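Local coordinates for protein transcriptional regulator PA3341 (Pseudomonas aeruginosa, PDB 2FBH) that probably binds DNA as a dimeric, zinc-bearing transcription regulator of the MarR winged-helix family, at residues Ala38-Leu41 / Val42-Leu46; Val62-Glu65 / Gly66-Ala70; Leu72-Gly75 / Leu76-Gln79; Arg23-Leu26 / Asp27-Leu30. All coordinates share one frame; numbering follows the deposited sequence.

All four contacts are turns of helix or helix starts within one MarR-type fold. Contact 1, on helix 39-48, is the buried core, and each of the other three has residues touching it: Val62 and Leu69 of contact 2, Leu72 and Leu76 of contact 3, Leu26 and Leu30 of contact 4. Contacts 2 and 3 share helix 66-78. The first, at its exposed start, is a water-bridged N-terminus; the second, at its partly buried far end, pairs a serine-to-carbonyl bond with two acids on Arg84. Contact 4, on helix 11-29, lies about 20 Å from both, centre to centre, and differs in its salt bridge between helix turns and a sulfate held between the two subunits.

Contact 1: Ala38-Leu41 / Val42-Leu46; sequences ARWL and VLLHL
Leu43, Leu44 and His45 each turn a backbone N-H toward the first turn of helix 39-48, making three consecutive i to i+4 hydrogen bonds. Leu43 N meets Arg39 O at 3.3 Å in a nearly straight bond (171° at the hydrogen). Leu44 N to Trp40 O is shorter, 2.8 Å, but more bent. His45 N lies 3.1 Å from Leu41 O.

Among the apolar groups, Leu44, one turn on from Trp40, brings CD1 up to the edge of the indole, 4.4 Å from CZ3, while the next residue, Leu41, rests its CB over one face of that ring, offset toward the rim. This helix is the centre of the winged-helix domain of a MarR-type regulator: Val42 packs on Leu58 and Val62 of helix 55-62 and on Leu69 and Leu76 of helix 66-78, and on another side Leu43 and Leu44 meet helix 102-120.

With CG anti to its carbonyl carbon (chi1 -74°), the His45 imidazole swings back over the preceding turn. CD2 is modelled very close to Leu41 O, at 2.8 Å, a distance to be taken with caution. Leu41 CD2 is 3.6 Å from His45 NE2 in one of the two conformers modelled for the leucine. His45 ND1 is hydrogen-bonded to Ser61 OG, which limits the ring's rotation, and His45 and His49 form a zinc site in this crystal. Trp40 NE1 is hydrogen-bonded to Asp27 OD1 of helix 11-29.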
loop_
_atom_site.group_PDB
_atom_site.type_symbol
_atom_site.label_atom_id
_atom_site.label_comp_id
_atom_site.label_asym_id
_atom_site.label_seq_id
_atom_site.Cartn_x
_atom_site.Cartn_y
_atom_site.Cartn_z
ATOM N N ALA A 38 4.432 8.259 7.553
ATOM C CA ALA A 38 3.047 8.359 7.120
ATOM C C ALA A 38 2.338 9.657 7.603
ATOM O O ALA A 38 1.171 9.835 7.350
ATOM C CB ALA A 38 2.270 7.086 7.518
ATOM N N ARG A 39 3.046 10.594 8.230
ATOM C CA ARG A 39 2.391 11.484 9.201
ATOM C C ARG A 39 1.260 12.302 8.619
ATOM O O ARG A 39 0.236 12.500 9.268
ATOM C CB ARG A 39 3.401 12.366 9.908
ATOM C CG ARG A 39 4.362 11.451 10.556
ATOM C CD ARG A 39 4.971 12.006 11.732
ATOM N NE ARG A 39 5.809 13.138 11.466
ATOM C CZ ARG A 39 6.852 13.422 12.245
ATOM N NH1 ARG A 39 7.164 12.590 13.247
ATOM N NH2 ARG A 39 7.594 14.504 12.028
ATOM N N TRP A 40 1.412 12.723 7.377
ATOM C CA TRP A 40 0.363 13.516 6.737
ATOM C C TRP A 40 -0.940 12.703 6.522
ATOM O O TRP A 40 -2.043 13.289 6.479
ATOM C CB TRP A 40 0.834 14.101 5.413
ATOM C CG TRP A 40 1.336 13.106 4.334
ATOM C CD1 TRP A 40 2.660 12.863 3.992
ATOM C CD2 TRP A 40 0.546 12.302 3.442
ATOM N NE1 TRP A 40 2.713 11.932 2.977
ATOM C CE2 TRP A 40 1.443 11.568 2.625
ATOM C CE3 TRP A 40 -0.832 12.132 3.249
ATOM C CZ2 TRP A 40 1.001 10.681 1.604
ATOM C CZ3 TRP A 40 -1.271 11.224 2.240
ATOM C CH2 TRP A 40 -0.379 10.545 1.442
ATOM N N LEU A 41 -0.788 11.390 6.418
ATOM C CA LEU A 41 -1.895 10.442 6.181
ATOM C C LEU A 41 -2.731 10.168 7.456
ATOM O O LEU A 41 -3.916 9.924 7.388
ATOM C CB LEU A 41 -1.324 9.154 5.608
ATOM C CG LEU A 41 -2.143 8.229 4.704
ATOM C CD1 LEU A 41 -2.726 7.106 5.517
ATOM C CD2 LEU A 41 -3.243 8.971 3.932
ATOM N N VAL A 42 -2.076 10.241 8.612
ATOM C CA VAL A 42 -2.749 10.318 9.896
ATOM C C VAL A 42 -3.591 11.605 9.997
ATOM O O VAL A 42 -4.765 11.508 10.302
ATOM C CB VAL A 42 -1.711 10.160 11.069
ATOM C CG1 VAL A 42 -2.380 10.405 12.415
ATOM C CG2 VAL A 42 -1.070 8.712 11.032
ATOM N N LEU A 43 -2.997 12.799 9.716
ATOM C CA LEU A 43 -3.687 14.077 9.673
ATOM C C LEU A 43 -4.859 14.027 8.724
ATOM O O LEU A 43 -5.957 14.460 9.040
ATOM C CB LEU A 43 -2.740 15.162 9.179
ATOM C CG LEU A 43 -1.696 15.578 10.214
ATOM C CD1 LEU A 43 -0.933 16.792 9.668
ATOM C CD2 LEU A 43 -2.372 15.982 11.642
ATOM N N LEU A 44 -4.623 13.434 7.551
ATOM C CA LEU A 44 -5.693 13.451 6.548
ATOM C C LEU A 44 -6.859 12.646 7.095
ATOM O O LEU A 44 -7.993 13.101 7.017
ATOM C CB LEU A 44 -5.193 12.838 5.265
ATOM C CG LEU A 44 -5.517 13.580 4.017
ATOM C CD1 LEU A 44 -5.424 12.581 2.882
ATOM C CD2 LEU A 44 -6.847 14.349 4.095
ATOM N N HIS A 45 -6.585 11.485 7.694
ATOM C CA HIS A 45 -7.646 10.656 8.218
ATOM C C HIS A 45 -8.365 11.275 9.426
ATOM O O HIS A 45 -9.590 11.154 9.574
ATOM C CB HIS A 45 -7.110 9.279 8.504
ATOM C CG HIS A 45 -6.868 8.470 7.249
ATOM N ND1 HIS A 45 -7.491 7.259 7.009
ATOM C CD2 HIS A 45 -6.117 8.726 6.147
ATOM C CE1 HIS A 45 -7.083 6.775 5.841
ATOM N NE2 HIS A 45 -6.250 7.648 5.299
ATOM N N LEU A 46 -7.618 11.996 10.262
ATOM C CA LEU A 46 -8.247 12.742 11.337
ATOM C C LEU A 46 -9.163 13.812 10.800
ATOM O O LEU A 46 -10.221 14.088 11.372
ATOM C CB LEU A 46 -7.158 13.388 12.236
ATOM C CG LEU A 46 -6.522 12.379 13.154
ATOM C CD1 LEU A 46 -5.302 13.099 13.849
ATOM C CD2 LEU A 46 -7.477 11.874 14.211
#

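Contact 2: Val62-Glu65 / Gly66-Ala70; sequences VGVE and GPTLA
Val64 leans its forked side chain onto the first turn of helix 66-78, so it is the one to trace. From CB the chain splits. CG1 goes to Leu69, lying 3.7 Å from Leu69 N and 3.8 Å from Leu69 CB, the two side chains crossing at about a right angle. CG2 goes to Thr68 and meets its methyl CG2 at 3.3 Å, tighter than a usual carbon contact. The first torsion of Val64 is 95°, off the staggered values, so the tight contact may be partly an imprecise fit.

The stretch is the turn of a helix-turn-helix: helix 55-62 ends at Val62, Gly63 leaves it with positive phi, and Glu65 is the N-cap of helix 66-78, which in MarR relatives is the recognition helix. Leu69 carries the second helix onto the first, touching Leu58 and Ala59.

The first helical bond runs from Leu69 N to Glu65 O, 3.0 Å. Water 1 accepts from Glu65 N at 2.9 Å and is hydrogen-bonded to Thr68 OG1 at 2.8 Å, standing between the two groups that one half of a capping box would join directly. The Glu65 side chain, in one of two modelled conformers, runs out extended and crosses Pro67 at a slant, its CD 3.5 Å from Pro67 CG.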
loop_
_atom_site.group_PDB
_atom_site.type_symbol
_atom_site.label_atom_id
_atom_site.label_comp_id
_atom_site.label_asym_id
_atom_site.label_seq_id
_atom_site.Cartn_x
_atom_site.Cartn_y
_atom_site.Cartn_z
ATOM N N VAL A 62 -5.504 4.134 8.838
ATOM C CA VAL A 62 -4.294 4.698 8.245
ATOM C C VAL A 62 -3.448 3.594 7.606
ATOM O O VAL A 62 -2.696 3.832 6.633
ATOM C CB VAL A 62 -3.472 5.407 9.317
ATOM C CG1 VAL A 62 -2.026 5.515 8.891
ATOM C CG2 VAL A 62 -4.076 6.770 9.603
ATOM N N GLY A 63 -3.514 2.427 8.248
ATOM C CA GLY A 63 -3.094 1.150 7.710
ATOM C C GLY A 63 -1.789 0.644 8.267
ATOM O O GLY A 63 -0.984 0.078 7.538
ATOM N N VAL A 64 -1.582 0.850 9.564
ATOM C CA VAL A 64 -0.262 0.735 10.159
ATOM C C VAL A 64 -0.501 0.051 11.482
ATOM O O VAL A 64 -1.609 0.166 12.049
ATOM C CB VAL A 64 0.326 2.167 10.327
ATOM C CG1 VAL A 64 0.078 2.707 11.719
ATOM C CG2 VAL A 64 1.794 2.249 9.938
ATOM N N GLU A 65 0.517 -0.669 11.968
ATOM C CA GLU A 65 0.512 -1.307 13.298
ATOM C C GLU A 65 0.454 -0.230 14.381
ATOM O O GLU A 65 0.929 0.884 14.158
ATOM C CB GLU A 65 1.793 -2.130 13.482
ATOM C CG GLU A 65 1.786 -3.170 14.615
ATOM C CD GLU A 65 3.177 -3.753 14.874
ATOM O OE1 GLU A 65 4.153 -3.161 14.374
ATOM O OE2 GLU A 65 3.302 -4.785 15.580
ATOM N N GLY A 66 -0.103 -0.574 15.543
ATOM C CA GLY A 66 -0.220 0.341 16.677
ATOM C C GLY A 66 1.052 1.027 17.151
ATOM O O GLY A 66 1.067 2.250 17.269
ATOM N N PRO A 67 2.097 0.249 17.490
ATOM C CA PRO A 67 3.424 0.830 17.800
ATOM C C PRO A 67 4.020 1.795 16.746
ATOM O O PRO A 67 4.755 2.729 17.102
ATOM C CB PRO A 67 4.337 -0.402 17.940
ATOM C CG PRO A 67 3.480 -1.615 17.581
ATOM C CD PRO A 67 2.058 -1.199 17.760
ATOM N N THR A 68 3.761 1.522 15.467
ATOM C CA THR A 68 4.150 2.433 14.422
ATOM C C THR A 68 3.357 3.701 14.566
ATOM O O THR A 68 3.935 4.788 14.537
ATOM C CB THR A 68 3.938 1.844 13.014
ATOM O OG1 THR A 68 4.796 0.718 12.880
ATOM C CG2 THR A 68 4.339 2.831 11.965
ATOM N N LEU A 69 2.036 3.584 14.735
ATOM C CA LEU A 69 1.228 4.815 14.883
ATOM C C LEU A 69 1.708 5.619 16.129
ATOM O O LEU A 69 1.702 6.816 16.095
ATOM C CB LEU A 69 -0.303 4.544 14.967
ATOM C CG LEU A 69 -1.199 5.783 14.930
ATOM C CD1 LEU A 69 -1.075 6.595 13.646
ATOM C CD2 LEU A 69 -2.664 5.440 15.257
ATOM N N ALA A 70 2.063 4.961 17.223
ATOM C CA ALA A 70 2.460 5.700 18.436
ATOM C C ALA A 70 3.613 6.661 18.131
ATOM O O ALA A 70 3.573 7.785 18.591
ATOM C CB ALA A 70 2.848 4.786 19.569
HETATM O O HOH W 1 3.238 -0.754 11.019
#

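Contact 3: Leu72-Gly75 / Leu76-Gln79; sequences LLDG and LESQ
Ser78 holds its OG between its own backbone N and carbonyl carbon (chi1 75°), a torsion that aims the hydroxyl back at Gly75 O; Glu77, with CG anti to the backbone N (chi1 -166°) and an extended chain, sends its carboxylate toward Asp74. Both belong to the last turns of helix 66-78, the recognition helix of the winged helix-turn-helix, which in MarR relatives enters the major groove and probably does so here.

The acid pair would be unfavourable alone: Asp74 OD1 and Glu77 OE2 are only 4.2 Å apart. Both oxygens, however, form salt bridges with Arg84 NH2 on strand 82-85 of the wing, so the pair ties the helix to the wing and the arginine probably offsets much of the repulsion. The inner side of the helix is leucine. Leu76 CG passes 3.6 Å from Leu72 O; Leu72 meets Arg39, Leu73 meets Val42, Gln55 and Leu58, and Leu76 reaches Leu81 and Val82.

The main chain keeps its i to i+4 bonds up to the end. Glu77 N reaches Leu73 O at 2.8 Å, and Ser78 N reaches Asp74 O at the same 2.8 Å. Then the pattern slackens, since Gln79 N makes a weak bond to Gly75 O at 3.3 Å. That carbonyl has a second and shorter donor in Ser78 OG, 2.6 Å from Gly75 O and tilted 27° from the carbonyl plane.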
loop_
_atom_site.group_PDB
_atom_site.type_symbol
_atom_site.label_atom_id
_atom_site.label_comp_id
_atom_site.label_asym_id
_atom_site.label_seq_id
_atom_site.Cartn_x
_atom_site.Cartn_y
_atom_site.Cartn_z
ATOM N N LEU A 72 4.444 7.902 14.991
ATOM C CA LEU A 72 3.854 8.912 14.139
ATOM C C LEU A 72 3.140 9.950 14.955
ATOM O O LEU A 72 3.354 11.134 14.736
ATOM C CB LEU A 72 2.855 8.275 13.124
ATOM C CG LEU A 72 3.535 7.282 12.207
ATOM C CD1 LEU A 72 2.454 6.681 11.286
ATOM C CD2 LEU A 72 4.697 7.954 11.393
ATOM N N LEU A 73 2.357 9.481 15.940
ATOM C CA LEU A 73 1.578 10.405 16.761
ATOM C C LEU A 73 2.543 11.283 17.612
ATOM O O LEU A 73 2.250 12.455 17.788
ATOM C CB LEU A 73 0.584 9.661 17.654
ATOM C CG LEU A 73 -0.640 9.092 16.906
ATOM C CD1 LEU A 73 -1.383 8.194 17.830
ATOM C CD2 LEU A 73 -1.567 10.228 16.372
ATOM N N ASP A 74 3.627 10.699 18.147
ATOM C CA ASP A 74 4.605 11.505 18.961
ATOM C C ASP A 74 5.116 12.680 18.110
ATOM O O ASP A 74 5.208 13.824 18.555
ATOM C CB ASP A 74 5.863 10.709 19.341
ATOM C CG ASP A 74 5.625 9.659 20.452
ATOM O OD1 ASP A 74 4.612 9.748 21.167
ATOM O OD2 ASP A 74 6.470 8.720 20.530
ATOM N N GLY A 75 5.432 12.380 16.854
ATOM C CA GLY A 75 5.823 13.398 15.914
ATOM C C GLY A 75 4.801 14.498 15.740
ATOM O O GLY A 75 5.134 15.660 15.862
ATOM N N LEU A 76 3.544 14.142 15.500
ATOM C CA LEU A 76 2.552 15.128 15.244
ATOM C C LEU A 76 2.260 15.936 16.553
ATOM O O LEU A 76 2.009 17.094 16.511
ATOM C CB LEU A 76 1.266 14.385 14.854
ATOM C CG LEU A 76 1.341 13.808 13.412
ATOM C CD1 LEU A 76 -0.006 13.128 13.120
ATOM C CD2 LEU A 76 1.589 14.936 12.427
ATOM N N GLU A 77 2.268 15.226 17.669
ATOM C CA GLU A 77 1.962 15.837 19.001
ATOM C C GLU A 77 3.084 16.843 19.368
ATOM O O GLU A 77 2.842 17.990 19.876
ATOM C CB GLU A 77 1.917 14.693 20.009
ATOM C CG GLU A 77 1.281 15.087 21.343
ATOM C CD GLU A 77 1.171 13.892 22.271
ATOM O OE1 GLU A 77 0.382 14.049 23.177
ATOM O OE2 GLU A 77 1.908 12.845 22.171
ATOM N N SER A 78 4.324 16.427 19.086
ATOM C CA SER A 78 5.478 17.330 19.259
ATOM C C SER A 78 5.353 18.654 18.491
ATOM O O SER A 78 5.824 19.698 18.950
ATOM C CB SER A 78 6.802 16.627 18.902
ATOM O OG SER A 78 6.968 16.496 17.488
ATOM N N GLN A 79 4.685 18.601 17.342
ATOM C CA GLN A 79 4.477 19.756 16.475
ATOM C C GLN A 79 3.155 20.495 16.842
ATOM O O GLN A 79 2.754 21.485 16.189
ATOM C CB GLN A 79 4.522 19.323 14.971
ATOM C CG GLN A 79 5.802 18.538 14.432
ATOM C CD GLN A 79 5.624 17.789 13.017
ATOM O OE1 GLN A 79 4.865 16.791 12.861
ATOM N NE2 GLN A 79 6.370 18.256 12.016
#

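Contact 4: Arg23-Leu26 / Asp27-Leu30; sequences RAEL and DRRL. With SO4 (sulfate ion), chain E.
Regular i to i+4 hydrogen bonds tie Asp27 N to Arg23 O, Arg28 N to Ala24 O, Arg29 N to Glu25 O and Leu30 N to Leu26 O at the end of helix 11-29. Glu25 is bent at chi2 (64°), which turns its carboxylate toward Arg29, one turn on. Arg29 NE donates to Glu25 OE2 at 2.7 Å, nearly straight (166°). The oxygen lies in the guanidinium plane and uses its anti lone pair, with the carboxylate turned almost perpendicular. Water 2 donates to the same OE2 at 2.6 Å and accepts from Arg28 NE at 2.7 Å. Arg29 NH2 has a further salt bridge to Asp119. On the side facing helix 39-48, Leu26 and Leu30 lie side by side, their CD1 atoms 3.6 Å apart, against Trp40. Arg23, in one of two conformers, gives NH1 to sulfate O2 at 2.7 Å; Arg48 and Arg117 of the same chain, and Gly12 and Thr13 of the second subunit, also hold the ion, which probably comes from the crystallisation liquor. Glu25 packs on Leu143 of that subunit too, an arrangement characteristic of the MarR dimer, where terminal helices of the two chains interlock.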
loop_
_atom_site.group_PDB
_atom_site.type_symbol
_atom_site.label_atom_id
_atom_site.label_comp_id
_atom_site.label_asym_id
_atom_site.label_seq_id
_atom_site.Cartn_x
_atom_site.Cartn_y
_atom_site.Cartn_z
ATOM N N ARG A 23 -0.267 7.222 -3.789
ATOM C CA ARG A 23 0.337 7.710 -2.526
ATOM C C ARG A 23 1.737 8.349 -2.721
ATOM O O ARG A 23 2.084 9.294 -2.000
ATOM C CB ARG A 23 0.326 6.589 -1.505
ATOM C CG ARG A 23 -1.099 6.041 -1.234
ATOM C CD ARG A 23 -2.053 7.147 -0.782
ATOM N NE ARG A 23 -3.388 6.943 -1.287
ATOM C CZ ARG A 23 -4.382 7.810 -1.090
ATOM N NH1 ARG A 23 -5.567 7.555 -1.566
ATOM N NH2 ARG A 23 -4.196 8.930 -0.404
ATOM N N ALA A 24 2.501 7.894 -3.701
ATOM C CA ALA A 24 3.830 8.519 -4.004
ATOM C C ALA A 24 3.596 9.920 -4.487
ATOM O O ALA A 24 4.341 10.857 -4.148
ATOM C CB ALA A 24 4.590 7.753 -5.033
ATOM N N GLU A 25 2.594 10.061 -5.355
ATOM C CA GLU A 25 2.313 11.386 -5.927
ATOM C C GLU A 25 1.814 12.372 -4.836
ATOM O O GLU A 25 2.215 13.525 -4.770
ATOM C CB GLU A 25 1.260 11.294 -7.068
ATOM C CG GLU A 25 0.945 12.683 -7.681
ATOM C CD GLU A 25 2.176 13.360 -8.410
ATOM O OE1 GLU A 25 3.176 12.676 -8.781
ATOM O OE2 GLU A 25 2.093 14.616 -8.604
ATOM N N LEU A 26 0.931 11.885 -3.974
ATOM C CA LEU A 26 0.474 12.735 -2.864
ATOM C C LEU A 26 1.674 13.059 -1.957
ATOM O O LEU A 26 1.817 14.220 -1.515
ATOM C CB LEU A 26 -0.616 11.954 -2.071
ATOM C CG LEU A 26 -1.426 12.762 -1.080
ATOM C CD1 LEU A 26 -1.792 14.272 -1.465
ATOM C CD2 LEU A 26 -2.678 11.917 -0.979
ATOM N N ASP A 27 2.516 12.076 -1.647
ATOM C CA ASP A 27 3.690 12.337 -0.778
ATOM C C ASP A 27 4.586 13.380 -1.439
ATOM O O ASP A 27 5.054 14.269 -0.755
ATOM C CB ASP A 27 4.499 11.046 -0.562
ATOM C CG ASP A 27 5.609 11.220 0.496
ATOM O OD1 ASP A 27 5.289 11.575 1.651
ATOM O OD2 ASP A 27 6.759 11.044 0.111
ATOM N N ARG A 28 4.773 13.296 -2.761
ATOM C CA ARG A 28 5.507 14.350 -3.516
ATOM C C ARG A 28 4.870 15.737 -3.385
ATOM O O ARG A 28 5.557 16.720 -3.073
ATOM C CB ARG A 28 5.550 13.946 -4.988
ATOM C CG ARG A 28 5.932 15.090 -5.959
ATOM C CD ARG A 28 5.951 14.633 -7.456
ATOM N NE ARG A 28 6.224 15.749 -8.334
ATOM C CZ ARG A 28 7.478 16.105 -8.714
ATOM N NH1 ARG A 28 7.704 17.122 -9.544
ATOM N NH2 ARG A 28 8.492 15.455 -8.262
ATOM N N ARG A 29 3.550 15.830 -3.584
ATOM C CA ARG A 29 2.908 17.148 -3.496
ATOM C C ARG A 29 2.841 17.712 -2.101
ATOM O O ARG A 29 2.744 18.946 -1.964
ATOM C CB ARG A 29 1.555 17.194 -4.234
ATOM C CG ARG A 29 1.718 16.715 -5.724
ATOM C CD ARG A 29 0.498 17.244 -6.492
ATOM N NE ARG A 29 0.392 16.450 -7.703
ATOM C CZ ARG A 29 -0.612 16.608 -8.537
ATOM N NH1 ARG A 29 -1.553 17.498 -8.195
ATOM N NH2 ARG A 29 -0.685 15.831 -9.632
ATOM N N LEU A 30 2.967 16.831 -1.093
ATOM C CA LEU A 30 2.945 17.247 0.283
ATOM C C LEU A 30 4.380 17.457 0.904
ATOM O O LEU A 30 4.460 17.817 2.112
ATOM C CB LEU A 30 2.194 16.266 1.151
ATOM C CG LEU A 30 0.699 16.190 0.794
ATOM C CD1 LEU A 30 0.004 15.100 1.544
ATOM C CD2 LEU A 30 -0.077 17.526 1.123
HETATM S S SO4 E . -7.993 10.441 -1.724
HETATM O O1 SO4 E . -8.967 10.292 -2.768
HETATM O O2 SO4 E . -6.666 9.930 -2.086
HETATM O O3 SO4 E . -8.494 9.615 -0.641
HETATM O O4 SO4 E . -7.922 11.893 -1.344
HETATM O O HOH W 2 3.798 16.360 -9.451
#